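Local coordinates for protein B-agarase (Agarivorans gilvus, PDB 5Z6P) that probably hydrolyses beta-1,4 linkages in the agarose of agar, as a glycoside hydrolase family 50 agarase, at residues Leu472-Asp477 and Asp534-Lys539; Phe95-Asp100 and Met111-Phe116; Ala362-Leu367 and Tyr395-Ala400. All blocks are in the same frame, centred on the assembly; numbering follows the deposited sequence.

All three contacts bury most of the residues that touch, yet they lie well apart, with centres 34 to 46 Å from one another and no shared helix or strand. Contact 2 faces two strands across the inside of the N-terminal agarase CBM-like region and is wholly apolar. Contact 3 is also without polar bonds between its segments, but there a loop meets the start of helix 397-406 through aromatic rings, with Trp366 and Leu367 partly exposed. Contact 1, in the part matching the beta-galactosidase family, differs in chemistry: a carboxylate from a turn binds the backbone N and hydroxyl of Thr538 in the first turn of helix 537-550, and partly exposed Phe476 and Pro537 flank those bonds.

Contact 1 of 3, residues Leu472-Asp477 and Asp534-Lys539; sequences LPDPFD and DACPTK
Asp474 meets the first turn of helix 537-550 through Thr538, and its side-chain OD1 closes an Asx turn with Phe476 N, at the start of a type I beta turn from Asp474 to Asp477. The tight part of the contact is this carboxylate. Asp474 OD2 accepts from Thr538 N at 2.9 Å through its syn lone pair, and the N-H...O angle of 163° makes the bond nearly straight. Asp474 OD1 takes Thr538 OG1 at 2.6 Å from well above the carboxylate plane, while Phe476 N, on the anti side, reaches the same Asp474 OD1 at 3.1 Å from the opposite face. Three donors therefore fix the group's rotation, and the amide at the helix start would probably favour its negative charge. Pro537 CD also packs closely here, 3.2 Å from Asp474 OD2. Asp474 carries CG anti to its own N (chi1 -170°), which extends the carboxylate toward the helix. Cys536 is the N-cap: its SG accepts from Lys539 N at 3.6 Å.

The looser, partly exposed side is the apolar contact of Phe476 CB with Pro537 CB, 3.6 Å apart. On the buried side, Phe594 of helix 581-609 packs against Pro475 and Thr538. Asp477, the N-cap of helix 478-495, turns its carboxylate to Arg479 and Asp460 N. Between the two sides, Thr538 OG1 lies at the Phe476 ring edge, 3.5 Å from Phe476 CD2.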
loop_
_atom_site.group_PDB
_atom_site.type_symbol
_atom_site.label_atom_id
_atom_site.label_comp_id
_atom_site.label_asym_id
_atom_site.label_seq_id
_atom_site.Cartn_x
_atom_site.Cartn_y
_atom_site.Cartn_z
ATOM N N LEU A 472 -8.635 16.954 -4.346
ATOM C CA LEU A 472 -8.017 16.749 -5.651
ATOM C C LEU A 472 -7.933 18.086 -6.377
ATOM O O LEU A 472 -8.667 19.006 -6.064
ATOM C CB LEU A 472 -8.815 15.735 -6.486
ATOM C CG LEU A 472 -8.855 14.274 -6.035
ATOM C CD1 LEU A 472 -9.885 14.039 -4.976
ATOM C CD2 LEU A 472 -9.111 13.372 -7.216
ATOM N N PRO A 473 -7.038 18.195 -7.353
ATOM C CA PRO A 473 -7.000 19.497 -8.019
ATOM C C PRO A 473 -8.237 19.743 -8.893
ATOM O O PRO A 473 -8.863 18.791 -9.341
ATOM C CB PRO A 473 -5.729 19.417 -8.865
ATOM C CG PRO A 473 -5.473 17.962 -9.036
ATOM C CD PRO A 473 -5.942 17.311 -7.778
ATOM N N ASP A 474 -8.594 21.012 -9.084
ATOM C CA ASP A 474 -9.605 21.398 -10.074
ATOM C C ASP A 474 -8.873 21.674 -11.376
ATOM O O ASP A 474 -8.257 22.705 -11.504
ATOM C CB ASP A 474 -10.381 22.639 -9.598
ATOM C CG ASP A 474 -11.597 22.947 -10.461
ATOM O OD1 ASP A 474 -11.575 22.652 -11.661
ATOM O OD2 ASP A 474 -12.578 23.494 -9.921
ATOM N N PRO A 475 -8.925 20.735 -12.335
ATOM C CA PRO A 475 -8.165 20.868 -13.578
ATOM C C PRO A 475 -8.701 21.951 -14.504
ATOM O O PRO A 475 -8.076 22.185 -15.511
ATOM C CB PRO A 475 -8.316 19.485 -14.237
ATOM C CG PRO A 475 -9.575 18.974 -13.751
ATOM C CD PRO A 475 -9.778 19.537 -12.347
ATOM N N PHE A 476 -9.819 22.590 -14.172
ATOM C CA PHE A 476 -10.316 23.697 -14.983
ATOM C C PHE A 476 -9.837 25.046 -14.451
ATOM O O PHE A 476 -10.147 26.086 -15.007
ATOM C CB PHE A 476 -11.835 23.656 -15.073
ATOM C CG PHE A 476 -12.360 22.440 -15.804
ATOM C CD1 PHE A 476 -12.371 22.403 -17.191
ATOM C CD2 PHE A 476 -12.820 21.337 -15.102
ATOM C CE1 PHE A 476 -12.848 21.284 -17.875
ATOM C CE2 PHE A 476 -13.303 20.212 -15.772
ATOM C CZ PHE A 476 -13.308 20.185 -17.162
ATOM N N ASP A 477 -9.055 25.016 -13.381
ATOM C CA ASP A 477 -8.361 26.220 -12.942
ATOM C C ASP A 477 -7.069 26.336 -13.740
ATOM O O ASP A 477 -6.220 25.446 -13.692
ATOM C CB ASP A 477 -8.085 26.174 -11.434
ATOM C CG ASP A 477 -7.275 27.378 -10.914
ATOM O OD1 ASP A 477 -6.742 28.209 -11.686
ATOM O OD2 ASP A 477 -7.171 27.472 -9.682
ATOM N N ASP A 534 -19.310 30.150 -8.629
ATOM C CA ASP A 534 -18.537 31.390 -8.797
ATOM C C ASP A 534 -17.045 31.246 -8.486
ATOM O O ASP A 534 -16.224 31.896 -9.118
ATOM C CB ASP A 534 -19.126 32.552 -7.973
ATOM C CG ASP A 534 -19.513 32.163 -6.577
ATOM O OD1 ASP A 534 -18.977 31.172 -6.057
ATOM O OD2 ASP A 534 -20.364 32.872 -5.991
ATOM N N ALA A 535 -16.689 30.371 -7.557
ATOM C CA ALA A 535 -15.281 30.120 -7.270
ATOM C C ALA A 535 -14.899 28.649 -7.458
ATOM O O ALA A 535 -13.901 28.194 -6.934
ATOM C CB ALA A 535 -14.941 30.568 -5.850
ATOM N N CYS A 536 -15.701 27.915 -8.210
ATOM C CA CYS A 536 -15.418 26.518 -8.478
ATOM C C CYS A 536 -15.578 26.217 -9.967
ATOM O O CYS A 536 -16.686 25.996 -10.423
ATOM C CB CYS A 536 -16.342 25.621 -7.651
ATOM S SG CYS A 536 -15.992 23.911 -7.781
ATOM N N PRO A 537 -14.468 26.227 -10.716
ATOM C CA PRO A 537 -14.493 25.968 -12.158
ATOM C C PRO A 537 -15.114 24.612 -12.522
ATOM O O PRO A 537 -15.859 24.555 -13.483
ATOM C CB PRO A 537 -13.006 26.016 -12.553
ATOM C CG PRO A 537 -12.355 26.828 -11.494
ATOM C CD PRO A 537 -13.129 26.606 -10.241
ATOM N N THR A 538 -14.800 23.541 -11.791
ATOM C CA THR A 538 -15.404 22.246 -12.095
ATOM C C THR A 538 -16.945 22.267 -11.935
ATOM O O THR A 538 -17.657 21.687 -12.741
ATOM C CB THR A 538 -14.777 21.107 -11.219
ATOM O OG1 THR A 538 -13.450 20.823 -11.682
ATOM C CG2 THR A 538 -15.588 19.837 -11.311
ATOM N N LYS A 539 -17.452 22.934 -10.898
ATOM C CA LYS A 539 -18.897 23.093 -10.737
ATOM C C LYS A 539 -19.517 23.780 -11.961
ATOM O O LYS A 539 -20.566 23.356 -12.439
ATOM C CB LYS A 539 -19.226 23.889 -9.463
ATOM C CG LYS A 539 -20.705 24.197 -9.287
ATOM C CD LYS A 539 -21.536 22.945 -9.298
ATOM C CE LYS A 539 -23.022 23.237 -9.254
ATOM N NZ LYS A 539 -23.488 23.740 -7.925
#

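Contact 2 of 3, residues Phe95-Asp100 and Met111-Phe116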
loop_
_atom_site.group_PDB
_atom_site.type_symbol
_atom_site.label_atom_id
_atom_site.label_comp_id
_atom_site.label_asym_id
_atom_site.label_seq_id
_atom_site.Cartn_x
_atom_site.Cartn_y
_atom_site.Cartn_z
ATOM N N PHE A 95 -10.125 -6.266 27.848
ATOM C CA PHE A 95 -10.321 -7.620 27.331
ATOM C C PHE A 95 -10.070 -7.757 25.827
ATOM O O PHE A 95 -10.006 -6.767 25.099
ATOM C CB PHE A 95 -11.747 -8.079 27.630
ATOM C CG PHE A 95 -12.770 -7.466 26.728
ATOM C CD1 PHE A 95 -13.268 -6.203 26.986
ATOM C CD2 PHE A 95 -13.222 -8.141 25.613
ATOM C CE1 PHE A 95 -14.194 -5.636 26.160
ATOM C CE2 PHE A 95 -14.154 -7.573 24.772
ATOM C CZ PHE A 95 -14.642 -6.319 25.045
ATOM N N CYS A 96 -9.961 -9.006 25.381
ATOM C CA CYS A 96 -9.887 -9.342 23.962
ATOM C C CYS A 96 -11.000 -10.301 23.528
ATOM O O CYS A 96 -11.427 -11.183 24.280
ATOM C CB CYS A 96 -8.544 -9.985 23.620
ATOM S SG CYS A 96 -7.089 -9.013 24.023
ATOM N N PHE A 97 -11.470 -10.117 22.304
ATOM C CA PHE A 97 -12.178 -11.177 21.616
ATOM C C PHE A 97 -11.106 -12.151 21.118
ATOM O O PHE A 97 -10.119 -11.739 20.521
ATOM C CB PHE A 97 -13.029 -10.627 20.469
ATOM C CG PHE A 97 -13.571 -11.687 19.562
ATOM C CD1 PHE A 97 -14.656 -12.453 19.943
ATOM C CD2 PHE A 97 -12.982 -11.930 18.332
ATOM C CE1 PHE A 97 -15.152 -13.444 19.106
ATOM C CE2 PHE A 97 -13.473 -12.921 17.492
ATOM C CZ PHE A 97 -14.556 -13.676 17.880
ATOM N N ALA A 98 -11.279 -13.436 21.396
ATOM C CA ALA A 98 -10.238 -14.407 21.107
ATOM C C ALA A 98 -10.794 -15.714 20.545
ATOM O O ALA A 98 -11.959 -16.045 20.734
ATOM C CB ALA A 98 -9.432 -14.683 22.349
ATOM N N PHE A 99 -9.942 -16.442 19.839
ATOM C CA PHE A 99 -10.267 -17.784 19.378
ATOM C C PHE A 99 -8.982 -18.504 19.012
ATOM O O PHE A 99 -7.937 -17.883 18.839
ATOM C CB PHE A 99 -11.221 -17.749 18.178
ATOM C CG PHE A 99 -10.684 -17.001 16.990
ATOM C CD1 PHE A 99 -10.907 -15.641 16.855
ATOM C CD2 PHE A 99 -9.967 -17.655 16.005
ATOM C CE1 PHE A 99 -10.422 -14.950 15.768
ATOM C CE2 PHE A 99 -9.486 -16.968 14.914
ATOM C CZ PHE A 99 -9.705 -15.614 14.807
ATOM N N ASP A 100 -9.059 -19.816 18.891
ATOM C CA ASP A 100 -7.893 -20.582 18.486
ATOM C C ASP A 100 -8.073 -20.998 17.047
ATOM O O ASP A 100 -9.197 -21.181 16.607
ATOM C CB ASP A 100 -7.696 -21.798 19.388
ATOM C CG ASP A 100 -7.342 -21.413 20.809
ATOM O OD1 ASP A 100 -6.934 -20.252 21.030
ATOM O OD2 ASP A 100 -7.470 -22.269 21.703
ATOM N N MET A 111 -6.159 -13.757 7.776
ATOM C CA MET A 111 -7.548 -13.577 8.122
ATOM C C MET A 111 -7.808 -12.225 8.788
ATOM O O MET A 111 -7.143 -11.865 9.745
ATOM C CB MET A 111 -7.996 -14.704 9.042
ATOM C CG MET A 111 -9.378 -14.540 9.549
ATOM S SD MET A 111 -9.814 -15.839 10.706
ATOM C CE MET A 111 -10.769 -14.913 11.816
ATOM N N PHE A 112 -8.784 -11.484 8.271
ATOM C CA PHE A 112 -9.226 -10.252 8.894
ATOM C C PHE A 112 -10.374 -10.514 9.862
ATOM O O PHE A 112 -11.291 -11.275 9.565
ATOM C CB PHE A 112 -9.654 -9.232 7.835
ATOM C CG PHE A 112 -8.504 -8.582 7.135
ATOM C CD1 PHE A 112 -7.789 -9.265 6.176
ATOM C CD2 PHE A 112 -8.140 -7.282 7.433
ATOM C CE1 PHE A 112 -6.726 -8.669 5.531
ATOM C CE2 PHE A 112 -7.089 -6.693 6.796
ATOM C CZ PHE A 112 -6.377 -7.395 5.843
ATOM N N ILE A 113 -10.304 -9.889 11.023
ATOM C CA ILE A 113 -11.392 -9.919 11.988
ATOM C C ILE A 113 -11.959 -8.523 12.048
ATOM O O ILE A 113 -11.313 -7.601 12.557
ATOM C CB ILE A 113 -10.943 -10.353 13.407
ATOM C CG1 ILE A 113 -10.271 -11.730 13.386
ATOM C CG2 ILE A 113 -12.117 -10.343 14.365
ATOM C CD1 ILE A 113 -8.750 -11.688 13.529
ATOM N N ASN A 114 -13.160 -8.368 11.507
ATOM C CA ASN A 114 -13.825 -7.084 11.482
ATOM C C ASN A 114 -14.962 -7.108 12.478
ATOM O O ASN A 114 -15.868 -7.926 12.384
ATOM C CB ASN A 114 -14.325 -6.760 10.073
ATOM C CG ASN A 114 -13.225 -6.842 9.039
ATOM O OD1 ASN A 114 -12.086 -6.479 9.300
ATOM N ND2 ASN A 114 -13.558 -7.328 7.861
ATOM N N ILE A 115 -14.899 -6.215 13.451
ATOM C CA ILE A 115 -15.911 -6.147 14.490
ATOM C C ILE A 115 -16.712 -4.851 14.362
ATOM O O ILE A 115 -16.147 -3.758 14.356
ATOM C CB ILE A 115 -15.257 -6.261 15.857
ATOM C CG1 ILE A 115 -14.358 -7.501 15.864
ATOM C CG2 ILE A 115 -16.301 -6.314 16.936
ATOM C CD1 ILE A 115 -13.532 -7.673 17.082
ATOM N N PHE A 116 -18.030 -4.988 14.231
ATOM C CA PHE A 116 -18.919 -3.866 13.941
ATOM C C PHE A 116 -19.793 -3.529 15.137
ATOM O O PHE A 116 -20.292 -4.426 15.803
ATOM C CB PHE A 116 -19.822 -4.190 12.741
ATOM C CG PHE A 116 -19.080 -4.505 11.474
ATOM C CD1 PHE A 116 -18.590 -5.778 11.241
ATOM C CD2 PHE A 116 -18.889 -3.535 10.511
ATOM C CE1 PHE A 116 -17.911 -6.078 10.078
ATOM C CE2 PHE A 116 -18.208 -3.830 9.339
ATOM C CZ PHE A 116 -17.722 -5.104 9.126
#
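Phe99 and Met111 reach toward each other from facing strands, whose short segments run at 139° to one another with axes 10.6 Å apart at closest approach. That separation is too wide for backbone pairing, so side chains alone bridge it. Starting at CB, the Phe99 side chain leaves strand 95-103 toward strand 109-117, and chi1 of 59° places the ring with its CZ end directed at Met111 CE. The inner ring atoms CG, CD1 and CD2 have no close partner in 111-116, and contact begins at the outer atoms. Phe99 CE1 has Ile113 CG1 at 4.0 Å, close to the ring plane at its edge, and Phe99 CE2 has Met111 CE at 3.9 Å. At the tip, Phe99 CZ comes to 3.3 Å from Met111 CE. Met111 SD stands obliquely to the Phe99 ring, 5.2 Å from its centroid, a Met-aromatic contact.

Two residues earlier, Phe97 repeats the inward direction more loosely, with Phe97 CE2 4.3 Å from Ile113 CG2 and CD2 near Ile115 CD1. Phe206 of strand 199-210 packs against both Phe97 and Phe99. Alternate residues thus point inward from two layers of antiparallel-paired strands, an arrangement typical of the hydrophobic core of a beta-sandwich, here in the agarase CBM-like domain.

Contact 3 of 3, residues Ala362-Leu367 and Tyr395-Ala400; sequences AMYQWL and YSFYAA
Leu367 and Tyr395 mark the nearest backbone approach, with CA atoms 8.3 Å apart, so the side chains must span the distance. Residues 362-367 follow no regular helix or strand, whereas 395-400 passes from the end of strand 388-395 into helix 397-406. Ser396 is the N-cap of that helix: its OG accepts from Ala399 N at 2.9 Å, with an N-H...O angle of 162°.

Phe397 enters the loop's side chains with its outer edge leading. Its CG lies anti to the carbonyl carbon (chi1 -70°), and this carries the ring end nearer to the loop than its CB direction suggests. Three residues receive it. Tyr364 has a nearly parallel ring, tilted by 23°, but it is slid aside so that the two barely overlap, and Tyr364 CE1 meets Phe397 CE2 at 3.7 Å. The backbone Trp366 O lies in the plane of the Phe397 ring at its edge, 3.7 Å from Phe397 CE1. Leu367 CD2 comes obliquely to Phe397 CZ at 3.8 Å, and the same methyl lies 4.1 Å from Tyr395 CG. Within its own segment, Tyr395 covers one face of Phe397, with CD2 over the ring centre.

The Trp366 indole extends past Phe397, and its CH2 lies 3.8 Å from Tyr395 OH, a hydroxyl hydrogen-bonded to Leu374 O. Tyr364 OH is held by Ile316 O and Thr723. Together these residues form a mostly buried aromatic cluster, with Trp366 and Leu367 at its partly exposed side, that packs the loop after helix 353-361 on the serine-capped N-terminus of helix 397-406.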
loop_
_atom_site.group_PDB
_atom_site.type_symbol
_atom_site.label_atom_id
_atom_site.label_comp_id
_atom_site.label_asym_id
_atom_site.label_seq_id
_atom_site.Cartn_x
_atom_site.Cartn_y
_atom_site.Cartn_z
ATOM N N ALA A 362 13.872 5.539 24.967
ATOM C CA ALA A 362 14.357 4.397 25.743
ATOM C C ALA A 362 14.314 3.076 24.951
ATOM O O ALA A 362 14.862 2.064 25.389
ATOM C CB ALA A 362 13.570 4.264 27.020
ATOM N N MET A 363 13.679 3.079 23.780
ATOM C CA MET A 363 13.683 1.862 22.957
ATOM C C MET A 363 15.052 1.613 22.335
ATOM O O MET A 363 15.399 0.477 22.012
ATOM C CB MET A 363 12.629 1.939 21.847
ATOM C CG MET A 363 11.185 1.821 22.297
ATOM S SD MET A 363 10.026 2.030 20.911
ATOM C CE MET A 363 10.259 0.494 20.038
ATOM N N TYR A 364 15.823 2.679 22.151
ATOM C CA TYR A 364 17.103 2.556 21.466
ATOM C C TYR A 364 18.249 2.244 22.423
ATOM O O TYR A 364 18.523 2.995 23.359
ATOM C CB TYR A 364 17.411 3.829 20.665
ATOM C CG TYR A 364 16.320 4.187 19.683
ATOM C CD1 TYR A 364 16.202 3.516 18.470
ATOM C CD2 TYR A 364 15.389 5.177 19.977
ATOM C CE1 TYR A 364 15.200 3.834 17.571
ATOM C CE2 TYR A 364 14.368 5.494 19.084
ATOM C CZ TYR A 364 14.282 4.817 17.886
ATOM O OH TYR A 364 13.284 5.134 16.994
ATOM N N GLN A 365 18.903 1.117 22.181
ATOM C CA GLN A 365 20.116 0.757 22.897
ATOM C C GLN A 365 21.272 1.679 22.521
ATOM O O GLN A 365 22.130 1.965 23.343
ATOM C CB GLN A 365 20.509 -0.691 22.610
ATOM C CG GLN A 365 19.621 -1.741 23.227
ATOM C CD GLN A 365 20.110 -3.152 22.931
ATOM O OE1 GLN A 365 20.794 -3.397 21.937
ATOM N NE2 GLN A 365 19.755 -4.085 23.789
ATOM N N TRP A 366 21.304 2.121 21.267
ATOM C CA TRP A 366 22.350 3.027 20.810
ATOM C C TRP A 366 21.849 4.116 19.868
ATOM O O TRP A 366 21.138 3.852 18.900
ATOM C CB TRP A 366 23.460 2.252 20.118
ATOM C CG TRP A 366 24.543 3.117 19.557
ATOM C CD1 TRP A 366 25.653 3.568 20.215
ATOM C CD2 TRP A 366 24.641 3.621 18.218
ATOM N NE1 TRP A 366 26.424 4.327 19.372
ATOM C CE2 TRP A 366 25.825 4.378 18.140
ATOM C CE3 TRP A 366 23.833 3.519 17.077
ATOM C CZ2 TRP A 366 26.226 5.021 16.971
ATOM C CZ3 TRP A 366 24.235 4.152 15.924
ATOM C CH2 TRP A 366 25.423 4.897 15.881
ATOM N N LEU A 367 22.218 5.348 20.193
ATOM C CA LEU A 367 22.148 6.465 19.273
ATOM C C LEU A 367 23.494 7.174 19.391
ATOM O O LEU A 367 24.059 7.236 20.476
ATOM C CB LEU A 367 20.970 7.384 19.599
ATOM C CG LEU A 367 19.623 6.792 19.163
ATOM C CD1 LEU A 367 18.473 7.580 19.723
ATOM C CD2 LEU A 367 19.551 6.736 17.658
ATOM N N TYR A 395 16.471 9.623 12.993
ATOM C CA TYR A 395 17.707 8.958 12.681
ATOM C C TYR A 395 17.459 7.891 11.636
ATOM O O TYR A 395 16.425 7.246 11.640
ATOM C CB TYR A 395 18.329 8.348 13.936
ATOM C CG TYR A 395 19.766 7.947 13.730
ATOM C CD1 TYR A 395 20.770 8.907 13.659
ATOM C CD2 TYR A 395 20.126 6.616 13.581
ATOM C CE1 TYR A 395 22.092 8.546 13.469
ATOM C CE2 TYR A 395 21.448 6.250 13.390
ATOM C CZ TYR A 395 22.425 7.217 13.335
ATOM O OH TYR A 395 23.741 6.855 13.139
ATOM N N SER A 396 18.414 7.727 10.736
ATOM C CA SER A 396 18.375 6.634 9.774
ATOM C C SER A 396 19.473 5.628 10.094
ATOM O O SER A 396 20.637 5.856 9.796
ATOM C CB SER A 396 18.526 7.158 8.353
ATOM O OG SER A 396 18.868 6.118 7.461
ATOM N N PHE A 397 19.096 4.526 10.726
ATOM C CA PHE A 397 20.015 3.412 10.919
ATOM C C PHE A 397 20.473 2.824 9.574
ATOM O O PHE A 397 21.592 2.351 9.447
ATOM C CB PHE A 397 19.373 2.324 11.791
ATOM C CG PHE A 397 19.204 2.719 13.228
ATOM C CD1 PHE A 397 20.238 2.533 14.139
ATOM C CD2 PHE A 397 18.022 3.293 13.676
ATOM C CE1 PHE A 397 20.096 2.912 15.471
ATOM C CE2 PHE A 397 17.874 3.656 15.010
ATOM C CZ PHE A 397 18.911 3.464 15.902
ATOM N N TYR A 398 19.623 2.879 8.557
ATOM C CA TYR A 398 20.038 2.360 7.254
ATOM C C TYR A 398 21.240 3.137 6.702
ATOM O O TYR A 398 22.207 2.536 6.236
ATOM C CB TYR A 398 18.881 2.396 6.254
ATOM C CG TYR A 398 19.178 1.701 4.940
ATOM C CD1 TYR A 398 19.134 0.319 4.837
ATOM C CD2 TYR A 398 19.493 2.433 3.807
ATOM C CE1 TYR A 398 19.406 -0.313 3.640
ATOM C CE2 TYR A 398 19.754 1.816 2.613
ATOM C CZ TYR A 398 19.707 0.445 2.530
ATOM O OH TYR A 398 19.965 -0.171 1.328
ATOM N N ALA A 399 21.179 4.467 6.785
ATOM C CA ALA A 399 22.280 5.320 6.349
ATOM C C ALA A 399 23.537 5.009 7.160
ATOM O O ALA A 399 24.628 4.930 6.605
ATOM C CB ALA A 399 21.908 6.801 6.472
ATOM N N ALA A 400 23.358 4.813 8.465
ATOM C CA ALA A 400 24.472 4.505 9.371
ATOM C C ALA A 400 25.121 3.201 8.966
ATOM O O ALA A 400 26.341 3.114 8.942
ATOM C CB ALA A 400 24.006 4.425 10.823
#